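Local structure of agarase (Pseudoalteromonas fuliginea, 6XJ9) at residues D288-V293 / N706-G711; M625-V630 / W654-Q659; V637-F642 / D661-I666. The protein is a family GH50 glycoside hydrolase that probably cleaves the beta-1,4 linkages of agarose, a galactan of red algae. All blocks are in the same frame, centred on the assembly; numbering follows the deposited sequence.

The three contacts illustrate how distant parts of a long chain are brought together around one sheet. From the N terminus, residues 288-293 come first and wait more than 400 residues for their partner 706-711, so contact 1 closes a very long loop. Contacts 2 and 3 nest inside it and cross one another: 625-630 is followed by 637-642, then by 654-659, and by 661-666. Contact 3 pairs strands 640-643 and 664-666, contact 2 packs the start of helix 627-634 against the connection between those strands, and contact 1 brings strand 289-293, which lies beyond 299-305 in the sheet, against the start of strand 709-714. Ala664 and Tyr708, joined through backbone atoms, link contacts 3 and 1.

Contact 1. Residues D288-V293 / N706-G711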
# COMPACT_ATOMS: atom_id res chain seq x y z
N ASP A 288 34.10 7.50 -5.48
CA ASP A 288 34.18 6.59 -6.61
C ASP A 288 32.82 6.44 -7.31
O ASP A 288 32.54 5.40 -7.91
CB ASP A 288 34.74 5.23 -6.20
CG ASP A 288 35.35 4.43 -7.35
OD1 ASP A 288 35.71 5.06 -8.37
OD2 ASP A 288 35.46 3.19 -7.22
N LYS A 289 31.97 7.46 -7.22
CA LYS A 289 30.68 7.44 -7.87
C LYS A 289 30.42 8.81 -8.51
O LYS A 289 30.80 9.83 -7.96
CB LYS A 289 29.58 7.11 -6.85
CG LYS A 289 29.75 5.76 -6.16
CD LYS A 289 28.78 5.56 -5.03
CE LYS A 289 28.91 4.19 -4.38
NZ LYS A 289 27.58 3.70 -3.95
N TRP A 290 29.73 8.81 -9.66
CA TRP A 290 29.34 10.07 -10.27
C TRP A 290 28.32 10.79 -9.39
O TRP A 290 27.53 10.15 -8.69
CB TRP A 290 28.87 9.88 -11.71
CG TRP A 290 30.02 9.84 -12.68
CD1 TRP A 290 30.55 8.74 -13.29
CD2 TRP A 290 30.81 10.96 -13.11
NE1 TRP A 290 31.59 9.10 -14.10
CE2 TRP A 290 31.77 10.46 -14.01
CE3 TRP A 290 30.77 12.35 -12.84
CZ2 TRP A 290 32.71 11.30 -14.62
CZ3 TRP A 290 31.71 13.17 -13.44
CH2 TRP A 290 32.66 12.65 -14.34
N SER A 291 28.38 12.12 -9.42
CA SER A 291 27.41 12.97 -8.74
C SER A 291 27.16 14.20 -9.60
O SER A 291 27.93 14.50 -10.51
CB SER A 291 27.89 13.38 -7.38
OG SER A 291 26.85 14.01 -6.65
N LEU A 292 26.05 14.89 -9.30
CA LEU A 292 25.96 16.28 -9.71
C LEU A 292 26.43 17.11 -8.53
O LEU A 292 26.62 16.58 -7.43
CB LEU A 292 24.54 16.64 -10.13
CG LEU A 292 24.03 15.96 -11.41
CD1 LEU A 292 22.69 16.56 -11.85
CD2 LEU A 292 25.05 16.03 -12.54
N VAL A 293 26.60 18.40 -8.78
CA VAL A 293 26.94 19.37 -7.76
C VAL A 293 26.03 20.57 -8.00
O VAL A 293 25.92 21.03 -9.12
CB VAL A 293 28.43 19.76 -7.86
CG1 VAL A 293 28.86 20.72 -6.76
CG2 VAL A 293 29.34 18.54 -7.91
N ASN A 706 23.77 2.68 -8.88
CA ASN A 706 24.58 2.57 -10.07
C ASN A 706 25.63 3.68 -10.09
O ASN A 706 25.29 4.85 -10.01
CB ASN A 706 23.74 2.52 -11.35
CG ASN A 706 24.61 2.32 -12.57
OD1 ASN A 706 25.49 3.13 -12.85
ND2 ASN A 706 24.35 1.25 -13.30
N PRO A 707 26.94 3.35 -10.23
CA PRO A 707 27.98 4.36 -10.06
C PRO A 707 28.07 5.40 -11.18
O PRO A 707 28.74 6.42 -11.00
CB PRO A 707 29.27 3.53 -9.94
CG PRO A 707 28.96 2.30 -10.77
CD PRO A 707 27.48 2.02 -10.52
N TYR A 708 27.36 5.17 -12.30
CA TYR A 708 27.34 6.12 -13.41
C TYR A 708 26.11 7.03 -13.35
O TYR A 708 26.20 8.21 -13.69
CB TYR A 708 27.51 5.41 -14.75
CG TYR A 708 28.85 4.76 -14.86
CD1 TYR A 708 29.98 5.50 -15.17
CD2 TYR A 708 29.02 3.42 -14.54
CE1 TYR A 708 31.23 4.92 -15.23
CE2 TYR A 708 30.26 2.81 -14.61
CZ TYR A 708 31.37 3.57 -14.94
OH TYR A 708 32.60 2.99 -14.98
N PHE A 709 24.98 6.50 -12.88
CA PHE A 709 23.75 7.28 -12.92
C PHE A 709 23.68 8.26 -11.76
O PHE A 709 24.05 7.92 -10.64
CB PHE A 709 22.53 6.37 -12.98
CG PHE A 709 22.24 5.87 -14.37
CD1 PHE A 709 22.81 4.69 -14.84
CD2 PHE A 709 21.41 6.58 -15.21
CE1 PHE A 709 22.51 4.22 -16.10
CE2 PHE A 709 21.14 6.12 -16.49
CZ PHE A 709 21.69 4.94 -16.94
N ILE A 710 23.19 9.48 -12.05
CA ILE A 710 23.09 10.55 -11.08
C ILE A 710 21.63 10.97 -10.89
O ILE A 710 21.35 12.04 -10.35
CB ILE A 710 24.02 11.74 -11.45
CG1 ILE A 710 23.81 12.28 -12.87
CG2 ILE A 710 25.47 11.31 -11.27
CD1 ILE A 710 22.46 12.91 -13.15
N GLY A 711 20.70 10.13 -11.36
CA GLY A 711 19.29 10.45 -11.18
C GLY A 711 18.39 9.84 -12.24
O GLY A 711 18.85 9.21 -13.19
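Two first torsions bring Trp290 and Ile710 together. In Ile710, chi1 of 54° sets CG1 between the backbone N and the carbonyl carbon and swings CG2 anti to that carbon, so the two branches serve different partners. In Trp290, chi1 of -83° keeps the indole beside its own backbone N and turns it to the side where Pro707 and Tyr708 lie. The CG2 methyl of Ile710 presses on the backbone of Trp290, 3.5 Å from Trp290 C, and touches Trp290 CB at 3.7 Å. The other branch reaches further along: Ile710 CD1 lies 3.8 Å from Leu292 CG, the two side chains crossing at about a right angle.

Polar and aromatic contacts continue the interface at the other end. Trp290 N donates to Pro707 O at 2.9 Å in a nearly straight bond, 170° at the hydrogen, and the same carbonyl oxygen sits at the edge of the indole. Tyr708 meets that ring rim to rim, with Trp290 CD1 and Tyr708 CD1 3.8 Å apart and neither ring over the other's face. The turn that presents Pro707 O is itself held: Asn706 OD1 accepts from Tyr708 N at 2.8 Å, forming an Asx turn.

Arg762, from the C-terminal helix, bridges the segments by bonding to Trp290 O and Asn706 O, and Trp290 NE1 is taken by Asp661. Strand 299-305 bonds to both segments further on, through Tyr300 to Leu292 and through Ala302 to Ile710. Such an arrangement, a beta hairpin (282-286 with 289-293) that joins the sheet through strand 299-305 and meets the start of the parallel strand 709-714, is consistent with the N-terminal side of the (beta/alpha)8 barrel expected of a GH50 enzyme.

Contact 2. Residues M625-V630 / W654-Q659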
# COMPACT_ATOMS: atom_id res chain seq x y z
N MET A 625 19.79 2.41 -28.75
CA MET A 625 20.97 3.19 -28.41
C MET A 625 22.22 2.54 -29.01
O MET A 625 22.99 1.90 -28.30
CB MET A 625 21.11 3.30 -26.88
CG MET A 625 20.92 1.99 -26.12
SD MET A 625 21.14 2.30 -24.33
CE MET A 625 21.01 0.65 -23.63
N PRO A 626 22.49 2.69 -30.33
CA PRO A 626 23.71 2.12 -30.92
C PRO A 626 24.92 2.62 -30.13
O PRO A 626 25.00 3.81 -29.79
CB PRO A 626 23.75 2.71 -32.33
CG PRO A 626 22.30 3.06 -32.64
CD PRO A 626 21.69 3.46 -31.30
N ILE A 627 25.85 1.71 -29.84
CA ILE A 627 27.08 2.05 -29.12
C ILE A 627 27.83 3.19 -29.82
O ILE A 627 28.43 4.02 -29.15
CB ILE A 627 27.98 0.82 -28.85
CG1 ILE A 627 29.06 1.11 -27.79
CG2 ILE A 627 28.62 0.30 -30.14
CD1 ILE A 627 28.52 1.31 -26.38
N GLU A 628 27.77 3.25 -31.16
CA GLU A 628 28.51 4.27 -31.89
C GLU A 628 27.98 5.66 -31.56
O GLU A 628 28.73 6.65 -31.53
CB GLU A 628 28.40 4.03 -33.40
CG GLU A 628 29.17 2.81 -33.88
CD GLU A 628 28.39 1.51 -33.96
OE1 GLU A 628 27.30 1.42 -33.35
OE2 GLU A 628 28.88 0.57 -34.64
N VAL A 629 26.67 5.73 -31.34
CA VAL A 629 25.98 6.98 -31.11
C VAL A 629 26.25 7.40 -29.67
O VAL A 629 26.51 8.58 -29.40
CB VAL A 629 24.48 6.85 -31.44
CG1 VAL A 629 23.70 8.12 -31.11
CG2 VAL A 629 24.27 6.45 -32.90
N VAL A 630 26.23 6.43 -28.74
CA VAL A 630 26.49 6.73 -27.34
C VAL A 630 27.93 7.24 -27.20
O VAL A 630 28.20 8.21 -26.49
CB VAL A 630 26.26 5.52 -26.41
CG1 VAL A 630 26.62 5.88 -24.98
CG2 VAL A 630 24.84 5.00 -26.47
N TRP A 654 23.84 -2.02 -18.47
CA TRP A 654 24.41 -0.69 -18.36
C TRP A 654 25.92 -0.68 -18.12
O TRP A 654 26.50 0.39 -17.93
CB TRP A 654 23.66 0.12 -17.29
CG TRP A 654 22.22 0.26 -17.67
CD1 TRP A 654 21.16 -0.47 -17.21
CD2 TRP A 654 21.68 1.16 -18.66
NE1 TRP A 654 20.00 -0.07 -17.82
CE2 TRP A 654 20.29 0.93 -18.71
CE3 TRP A 654 22.24 2.15 -19.49
CZ2 TRP A 654 19.45 1.65 -19.57
CZ3 TRP A 654 21.41 2.86 -20.33
CH2 TRP A 654 20.03 2.61 -20.36
N ALA A 655 26.55 -1.87 -18.18
CA ALA A 655 27.97 -2.03 -17.93
C ALA A 655 28.79 -1.26 -18.96
O ALA A 655 29.90 -0.83 -18.67
CB ALA A 655 28.34 -3.49 -17.93
N PHE A 656 28.21 -1.09 -20.15
CA PHE A 656 28.87 -0.44 -21.27
C PHE A 656 29.30 0.98 -20.89
O PHE A 656 30.18 1.52 -21.55
CB PHE A 656 27.98 -0.45 -22.52
CG PHE A 656 26.83 0.52 -22.47
CD1 PHE A 656 26.94 1.79 -23.03
CD2 PHE A 656 25.65 0.19 -21.84
CE1 PHE A 656 25.90 2.70 -22.96
CE2 PHE A 656 24.59 1.09 -21.78
CZ PHE A 656 24.72 2.35 -22.33
N LEU A 657 28.71 1.56 -19.84
CA LEU A 657 28.98 2.94 -19.47
C LEU A 657 30.41 3.12 -18.96
O LEU A 657 30.96 4.22 -18.98
CB LEU A 657 27.97 3.39 -18.40
CG LEU A 657 26.57 3.71 -18.91
CD1 LEU A 657 25.66 4.11 -17.75
CD2 LEU A 657 26.60 4.82 -19.96
N SER A 658 31.02 2.01 -18.52
CA SER A 658 32.40 2.03 -18.05
C SER A 658 33.36 2.39 -19.19
O SER A 658 34.50 2.76 -18.95
CB SER A 658 32.74 0.72 -17.39
OG SER A 658 32.63 -0.34 -18.32
N GLN A 659 32.89 2.31 -20.44
CA GLN A 659 33.66 2.69 -21.61
C GLN A 659 33.98 4.19 -21.60
O GLN A 659 35.02 4.59 -22.13
CB GLN A 659 32.88 2.32 -22.87
CG GLN A 659 33.71 2.15 -24.13
CD GLN A 659 32.87 1.59 -25.26
OE1 GLN A 659 31.99 0.76 -25.06
NE2 GLN A 659 33.12 2.07 -26.47
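Met625 projects into a hollow between Trp654 and Phe656. Its CG occupies the position between the backbone N and the carbonyl carbon (chi1 46°), and the chain beyond is extended, so that the thioether reaches both rings. The CE methyl settles over one face of the Trp654 six-membered ring, 4.3 Å from its centroid, in a CH-pi contact; SD approaches both aromatic systems obliquely, 4.8 Å from the centroid of that indole ring and 5.1 Å from the centroid of Phe656.

Phe656 in turn is the bump from the 3-10 segment, set into a notch bounded by Met625, Ile627 and Val630. Val630 CG1 abuts the ring edge at 3.8 Å from Phe656 CE1, and Ile627 CD1 approaches Phe656 CD1 obliquely at 3.7 Å. The outer margin is closed by Gln659, whose OE1 rests 3.8 Å from Ile627 CD1. Met625 and Val630 also touch Phe642 of strand 640-643.

The contact is therefore made by shape and dispersion, with the polarisable sulfur serving two Met-aromatic contacts at once and no hydrogen bond joining the two segments.

Contact 3. Residues V637-F642 / D661-I666; sequences VDVISF and DKPAII
Strands 640-642 and 664-666 run parallel, in register from Ile640 beside Ala664 to Phe642 beside Ile666, and exchange three backbone bonds: Ile640 N to Pro663 O (3.0 Å), Ile665 N to Ile640 O (2.8 Å) and Phe642 N to Ile665 O (2.9 Å). Ahead of the strands, Lys662 adds a side-chain bond. Bent at chi2 (-84°), its chain carries NZ to Val637 O at 2.8 Å, almost in line with the carbonyl bond, while Lys662 CB packs on Ile640 CD1 at 3.8 Å.

Side chains then divide between two faces. On one, Ile665 CG2 wedges between Val639 CG1 (3.7 Å) and Ser641 CB (3.6 Å). On the other, the rim of the Phe642 ring meets the Ala664 methyl, Phe642 CE1 to Ala664 CB being 4.1 Å. Pro663 CG lies against the Asp638 carbonyl where the strands begin.

The pair belongs to a beta-alpha-beta unit that runs through helix 651-654. Ser641 and Ile665 face Phe505 of strand 501-506, and Ser641 OG bonds to Leu616 O and Arg619 N; Phe642 is edge-to-face with Trp654. In the sheet, strand 620-621 lies beyond 640-643, and strand 709-714 beyond 664-666.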
# COMPACT_ATOMS: atom_id res chain seq x y z
N VAL A 637 28.62 15.69 -24.39
CA VAL A 637 27.61 15.95 -23.37
C VAL A 637 28.25 15.96 -21.98
O VAL A 637 29.26 15.31 -21.75
CB VAL A 637 26.46 14.93 -23.44
CG1 VAL A 637 25.91 14.84 -24.86
CG2 VAL A 637 26.89 13.55 -22.95
N ASP A 638 27.59 16.67 -21.05
CA ASP A 638 27.99 16.68 -19.65
C ASP A 638 27.44 15.42 -18.98
O ASP A 638 28.08 14.84 -18.10
CB ASP A 638 27.49 17.95 -18.96
CG ASP A 638 28.16 19.19 -19.50
OD1 ASP A 638 29.35 19.39 -19.17
OD2 ASP A 638 27.52 19.93 -20.26
N VAL A 639 26.24 15.03 -19.40
CA VAL A 639 25.56 13.85 -18.86
C VAL A 639 24.91 13.14 -20.03
O VAL A 639 24.29 13.79 -20.87
CB VAL A 639 24.50 14.24 -17.80
CG1 VAL A 639 23.84 13.02 -17.16
CG2 VAL A 639 25.06 15.15 -16.71
N ILE A 640 25.07 11.81 -20.09
CA ILE A 640 24.42 11.01 -21.12
C ILE A 640 23.03 10.61 -20.62
O ILE A 640 22.92 9.95 -19.59
CB ILE A 640 25.22 9.77 -21.55
CG1 ILE A 640 26.73 10.01 -21.67
CG2 ILE A 640 24.68 9.24 -22.87
CD1 ILE A 640 27.53 8.73 -21.89
N SER A 641 21.99 10.98 -21.38
CA SER A 641 20.62 10.71 -20.99
C SER A 641 20.05 9.53 -21.80
O SER A 641 20.35 9.38 -22.99
CB SER A 641 19.77 11.95 -21.15
OG SER A 641 19.91 12.48 -22.46
N PHE A 642 19.27 8.69 -21.12
CA PHE A 642 18.59 7.52 -21.67
C PHE A 642 17.18 7.44 -21.09
O PHE A 642 16.98 7.80 -19.94
CB PHE A 642 19.30 6.23 -21.25
CG PHE A 642 20.75 6.13 -21.64
CD1 PHE A 642 21.74 6.64 -20.80
CD2 PHE A 642 21.14 5.51 -22.83
CE1 PHE A 642 23.08 6.52 -21.14
CE2 PHE A 642 22.48 5.39 -23.17
CZ PHE A 642 23.44 5.91 -22.33
N ASP A 661 33.20 6.60 -18.77
CA ASP A 661 33.30 7.25 -17.47
C ASP A 661 32.62 8.63 -17.52
O ASP A 661 33.18 9.63 -17.07
CB ASP A 661 34.75 7.29 -16.98
CG ASP A 661 34.90 7.57 -15.49
OD1 ASP A 661 33.96 7.24 -14.70
OD2 ASP A 661 35.94 8.13 -15.13
N LYS A 662 31.40 8.66 -18.05
CA LYS A 662 30.57 9.85 -17.99
C LYS A 662 29.42 9.58 -17.02
O LYS A 662 29.00 8.43 -16.89
CB LYS A 662 30.00 10.14 -19.38
CG LYS A 662 30.96 10.83 -20.34
CD LYS A 662 30.94 12.32 -20.12
CE LYS A 662 32.16 13.02 -20.69
NZ LYS A 662 31.85 14.45 -20.93
N PRO A 663 28.82 10.60 -16.35
CA PRO A 663 27.58 10.39 -15.60
C PRO A 663 26.42 10.25 -16.60
O PRO A 663 26.50 10.74 -17.73
CB PRO A 663 27.43 11.67 -14.75
CG PRO A 663 28.19 12.74 -15.54
CD PRO A 663 29.27 12.00 -16.31
N ALA A 664 25.36 9.57 -16.16
CA ALA A 664 24.19 9.27 -16.99
C ALA A 664 22.92 9.67 -16.24
O ALA A 664 22.91 9.74 -15.02
CB ALA A 664 24.17 7.80 -17.35
N ILE A 665 21.85 9.94 -16.98
CA ILE A 665 20.59 10.23 -16.32
C ILE A 665 19.48 9.45 -17.03
O ILE A 665 19.55 9.24 -18.24
CB ILE A 665 20.33 11.76 -16.25
CG1 ILE A 665 19.10 12.08 -15.38
CG2 ILE A 665 20.21 12.37 -17.65
CD1 ILE A 665 18.87 13.56 -15.12
N ILE A 666 18.50 8.97 -16.25
CA ILE A 666 17.30 8.36 -16.83
C ILE A 666 16.27 9.46 -17.06
O ILE A 666 15.87 10.16 -16.12
CB ILE A 666 16.75 7.20 -15.96
CG1 ILE A 666 17.67 5.98 -15.96
CG2 ILE A 666 15.36 6.80 -16.42
CD1 ILE A 666 17.73 5.23 -17.29